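Orf11 (Staphylococcus phage P68, PDB 6O43) is a potential phage lysin that probably acts on the staphylococcal cell wall. Local coordinates at residues F121-Q124 against D125-R128; T11-Y14 against I15-F19. All coordinates share one frame; numbering follows the deposited sequence. Where two conformers were deposited one is given.

Contact 1: residues F121-Q124 against D125-R128; sequences FVPQ and DVQR
Val122, Val126 and Gln127 meet in a local contact at the N-terminal end of helix 124-136, a surface site where the loop that follows helix 89-104 runs into a new helix. It illustrates a helix start flanked by apolar and amide contacts. Two backbone bonds begin the ladder: Gln127 N donates to Pro123 O at 3.0 Å, and Arg128 N to Gln124 O at 2.9 Å. Pro123 occupies the N-cap position, where a proline has neither a backbone N-H to give nor a side-chain acceptor. The side chain of Gln127 reaches one residue further back, its NE2 donating to Val122 O at 2.9 Å with an N-H...O angle of 162°. This acceptor lies in the plane of the Gln127 amide, while the donor is tilted 33° from the carbonyl plane of Val122. A nearly straight run from CA to CD (chi2 -176°) carries the amide back to that carbonyl. On the apolar side, Val122 CG1 meets Val126 CG1 at 3.5 Å, the two side chains crossing at about a right angle, and also lies 3.8 Å from Gln127 CG. Both CG1 methyls stand anti to their own backbone N, which brings them together. Pro123 CB adds a looser touch on Val126 CG2 at 4.1 Å. Trp112, from a loop, packs against both Val122 and Gln127. The whole is an N-terminal helix start in which the N' residue, Val122, packs on the N3 valine and has its carbonyl taken by the side chain of the N4 glutamine.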
loop_
_atom_site.group_PDB
_atom_site.type_symbol
_atom_site.label_atom_id
_atom_site.label_comp_id
_atom_site.label_asym_id
_atom_site.label_seq_id
_atom_site.Cartn_x
_atom_site.Cartn_y
_atom_site.Cartn_z
ATOM N N PHE A 121 -7.742 -21.457 -7.955
ATOM C CA PHE A 121 -7.555 -21.219 -9.381
ATOM C C PHE A 121 -6.157 -20.767 -9.777
ATOM O O PHE A 121 -5.851 -20.798 -10.971
ATOM C CB PHE A 121 -8.559 -20.170 -9.880
ATOM C CG PHE A 121 -8.324 -18.795 -9.318
ATOM C CD1 PHE A 121 -7.473 -17.905 -9.958
ATOM C CD2 PHE A 121 -8.949 -18.392 -8.149
ATOM C CE1 PHE A 121 -7.250 -16.634 -9.441
ATOM C CE2 PHE A 121 -8.732 -17.126 -7.626
ATOM C CZ PHE A 121 -7.882 -16.245 -8.274
ATOM N N VAL A 122 -5.312 -20.333 -8.851
ATOM C CA VAL A 122 -3.994 -19.831 -9.259
ATOM C C VAL A 122 -3.122 -21.006 -9.693
ATOM O O VAL A 122 -2.970 -21.980 -8.933
ATOM C CB VAL A 122 -3.342 -19.047 -8.122
ATOM C CG1 VAL A 122 -1.979 -18.529 -8.562
ATOM C CG2 VAL A 122 -4.237 -17.886 -7.700
ATOM N N PRO A 123 -2.544 -20.967 -10.894
ATOM C CA PRO A 123 -1.718 -22.085 -11.359
ATOM C C PRO A 123 -0.608 -22.419 -10.373
ATOM O O PRO A 123 -0.081 -21.549 -9.676
ATOM C CB PRO A 123 -1.158 -21.578 -12.692
ATOM C CG PRO A 123 -2.183 -20.604 -13.170
ATOM C CD PRO A 123 -2.716 -19.933 -11.929
ATOM N N GLN A 124 -0.256 -23.706 -10.327
ATOM C CA GLN A 124 0.723 -24.179 -9.354
ATOM C C GLN A 124 2.076 -23.507 -9.557
ATOM O O GLN A 124 2.701 -23.042 -8.597
ATOM C CB GLN A 124 0.852 -25.702 -9.447
ATOM C CG GLN A 124 1.527 -26.334 -8.246
ATOM C CD GLN A 124 0.833 -25.982 -6.943
ATOM O OE1 GLN A 124 -0.388 -26.108 -6.819
ATOM N NE2 GLN A 124 1.608 -25.522 -5.967
ATOM N N ASP A 125 2.550 -23.440 -10.803
ATOM C CA ASP A 125 3.852 -22.826 -11.046
ATOM C C ASP A 125 3.849 -21.341 -10.700
ATOM O O ASP A 125 4.891 -20.789 -10.329
ATOM C CB ASP A 125 4.279 -23.050 -12.497
ATOM C CG ASP A 125 4.692 -24.485 -12.764
ATOM O OD1 ASP A 125 4.557 -25.325 -11.849
ATOM O OD2 ASP A 125 5.159 -24.775 -13.886
ATOM N N VAL A 126 2.694 -20.682 -10.805
ATOM C CA VAL A 126 2.594 -19.296 -10.363
ATOM C C VAL A 126 2.727 -19.214 -8.848
ATOM O O VAL A 126 3.429 -18.343 -8.318
ATOM C CB VAL A 126 1.276 -18.668 -10.851
ATOM C CG1 VAL A 126 0.979 -17.394 -10.073
ATOM C CG2 VAL A 126 1.348 -18.375 -12.342
ATOM N N GLN A 127 2.055 -20.115 -8.127
ATOM C CA GLN A 127 2.193 -20.148 -6.674
ATOM C C GLN A 127 3.641 -20.386 -6.268
ATOM O O GLN A 127 4.150 -19.742 -5.343
ATOM C CB GLN A 127 1.287 -21.231 -6.082
ATOM C CG GLN A 127 -0.205 -20.984 -6.270
ATOM C CD GLN A 127 -1.062 -22.029 -5.577
ATOM O OE1 GLN A 127 -0.804 -22.403 -4.433
ATOM N NE2 GLN A 127 -2.084 -22.513 -6.274
ATOM N N ARG A 128 4.319 -21.309 -6.954
ATOM C CA ARG A 128 5.720 -21.585 -6.655
ATOM C C ARG A 128 6.571 -20.328 -6.793
ATOM O O ARG A 128 7.354 -19.992 -5.899
ATOM C CB ARG A 128 6.240 -22.692 -7.573
ATOM C CG ARG A 128 5.728 -24.077 -7.219
ATOM C CD ARG A 128 5.956 -25.069 -8.351
ATOM N NE ARG A 128 7.134 -24.749 -9.153
ATOM C CZ ARG A 128 8.388 -24.850 -8.721
ATOM N NH1 ARG A 128 8.630 -25.250 -7.480
ATOM N NH2 ARG A 128 9.397 -24.542 -9.525
#

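Contact 2: residues T11-Y14 against I15-F19; sequences THSY and INDDF
A type I beta turn from Tyr14 to Asp17, followed directly by an Asx turn, brings Ser13 and Phe19 together in the loop between helices 3-11 and 23-30. The pair is an example of consecutive turns sharing one acidic residue. Asp17 N closes the first turn on Tyr14 O at 3.1 Å, approaching from above the carbonyl plane. Asp17 OD1 then accepts from Phe19 N at 2.7 Å, which makes the Asx turn. A chi1 of -170° swings Asp17 CG away from its own backbone N and puts this carboxylate carbon over the centre of one face of the Phe19 ring. The other carboxylate oxygen works backwards along the chain: a water donates to Asp17 OD2 and accepts from Tyr14 N, so the two oxygens link Tyr14, by way of the water, to Phe19 on the other flank of the turn. Ser13 lies against the far end of the Phe19 ring, its CB 3.7 Å from Phe19 CZ; its hydroxyl is hydrogen-bonded to Lys9 O in the preceding helix. Ile143 and Ile185 also pack on Phe19, while Ile15 reaches Val101 of helix 89-104, so the loop is wedged among several helices. At the third residue of the turn, Asn16 OD1 accepts from Ser198 N near the C-terminus and comes within 3.3 Å of Tyr14 CB.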
loop_
_atom_site.group_PDB
_atom_site.type_symbol
_atom_site.label_atom_id
_atom_site.label_comp_id
_atom_site.label_asym_id
_atom_site.label_seq_id
_atom_site.Cartn_x
_atom_site.Cartn_y
_atom_site.Cartn_z
ATOM N N THR A 11 5.994 -3.235 -4.956
ATOM C CA THR A 11 5.877 -4.126 -3.803
ATOM C C THR A 11 7.219 -4.352 -3.116
ATOM O O THR A 11 7.265 -4.548 -1.895
ATOM C CB THR A 11 5.273 -5.475 -4.215
ATOM O OG1 THR A 11 6.066 -6.071 -5.248
ATOM C CG2 THR A 11 3.846 -5.301 -4.707
ATOM N N HIS A 12 8.315 -4.332 -3.865
ATOM C CA HIS A 12 9.621 -4.641 -3.299
ATOM C C HIS A 12 10.320 -3.433 -2.685
ATOM O O HIS A 12 11.410 -3.590 -2.128
ATOM C CB HIS A 12 10.519 -5.279 -4.366
ATOM C CG HIS A 12 10.099 -6.664 -4.747
ATOM N ND1 HIS A 12 9.091 -6.914 -5.653
ATOM C CD2 HIS A 12 10.539 -7.877 -4.331
ATOM C CE1 HIS A 12 8.932 -8.220 -5.784
ATOM N NE2 HIS A 12 9.800 -8.826 -4.994
ATOM N N SER A 13 9.726 -2.245 -2.754
ATOM C CA SER A 13 10.314 -1.069 -2.129
ATOM C C SER A 13 10.086 -1.095 -0.619
ATOM O O SER A 13 9.155 -1.727 -0.115
ATOM C CB SER A 13 9.719 0.212 -2.717
ATOM O OG SER A 13 9.855 0.238 -4.126
ATOM N N TYR A 14 10.958 -0.394 0.105
ATOM C CA TYR A 14 10.753 -0.202 1.535
ATOM C C TYR A 14 9.618 0.788 1.772
ATOM O O TYR A 14 9.396 1.708 0.982
ATOM C CB TYR A 14 12.033 0.301 2.199
ATOM C CG TYR A 14 13.195 -0.662 2.126
ATOM C CD1 TYR A 14 13.172 -1.866 2.826
ATOM C CD2 TYR A 14 14.321 -0.362 1.373
ATOM C CE1 TYR A 14 14.236 -2.748 2.768
ATOM C CE2 TYR A 14 15.390 -1.235 1.310
ATOM C CZ TYR A 14 15.342 -2.427 2.010
ATOM O OH TYR A 14 16.406 -3.300 1.950
ATOM N N ILE A 15 8.887 0.590 2.875
ATOM C CA ILE A 15 7.765 1.474 3.177
ATOM C C ILE A 15 8.202 2.891 3.513
ATOM O O ILE A 15 7.347 3.778 3.611
ATOM C CB ILE A 15 6.898 0.943 4.339
ATOM C CG1 ILE A 15 7.747 0.700 5.589
ATOM C CG2 ILE A 15 6.139 -0.316 3.920
ATOM C CD1 ILE A 15 6.933 0.629 6.868
ATOM N N ASN A 16 9.500 3.134 3.700
ATOM C CA ASN A 16 10.004 4.473 3.974
ATOM C C ASN A 16 10.643 5.111 2.744
ATOM O O ASN A 16 11.361 6.109 2.868
ATOM C CB ASN A 16 10.992 4.439 5.146
ATOM C CG ASN A 16 12.318 3.801 4.783
ATOM O OD1 ASN A 16 12.472 3.203 3.717
ATOM N ND2 ASN A 16 13.288 3.919 5.682
ATOM N N ASP A 17 10.390 4.553 1.562
ATOM C CA ASP A 17 10.902 5.095 0.310
ATOM C C ASP A 17 10.029 6.270 -0.122
ATOM O O ASP A 17 8.814 6.115 -0.281
ATOM C CB ASP A 17 10.910 3.997 -0.752
ATOM C CG ASP A 17 11.640 4.402 -2.018
ATOM O OD1 ASP A 17 11.772 5.619 -2.282
ATOM O OD2 ASP A 17 12.075 3.490 -2.757
ATOM N N ASP A 18 10.637 7.446 -0.311
ATOM C CA ASP A 18 9.864 8.611 -0.727
ATOM C C ASP A 18 9.647 8.677 -2.235
ATOM O O ASP A 18 8.945 9.582 -2.701
ATOM C CB ASP A 18 10.519 9.910 -0.230
ATOM C CG ASP A 18 11.977 10.036 -0.635
ATOM O OD1 ASP A 18 12.290 9.888 -1.834
ATOM O OD2 ASP A 18 12.811 10.315 0.252
ATOM N N PHE A 19 10.212 7.742 -2.999
ATOM C CA PHE A 19 10.002 7.674 -4.447
ATOM C C PHE A 19 10.300 9.010 -5.130
ATOM O O PHE A 19 9.701 9.355 -6.152
ATOM C CB PHE A 19 8.582 7.202 -4.765
ATOM C CG PHE A 19 8.282 5.807 -4.271
ATOM C CD1 PHE A 19 8.617 4.702 -5.034
ATOM C CD2 PHE A 19 7.669 5.604 -3.045
ATOM C CE1 PHE A 19 8.342 3.416 -4.586
ATOM C CE2 PHE A 19 7.389 4.320 -2.588
ATOM C CZ PHE A 19 7.725 3.225 -3.361
HETATM O O HOH W 1 12.844 1.250 -1.380
#

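In the fold
Contact 2 comes first along the chain, in the loop between helices 3-11 and 23-30, and contact 1 follows about a hundred residues later at the start of helix 124-136. Their centres lie 27 Å apart and their nearest atoms about 11 Å, without touching. Contact 2 sits about 10 Å from the centre of this strand-free, largely helical chain, contact 1 about 23 Å out at the surface. Helix 124-136 nevertheless joins their neighbourhoods: it begins at contact 1, and its Asp133 accepts a hydrogen bond from His12 NE2 in segment 11-14. One contact thus marks the start of a helix, the other a turn in a loop between two helices.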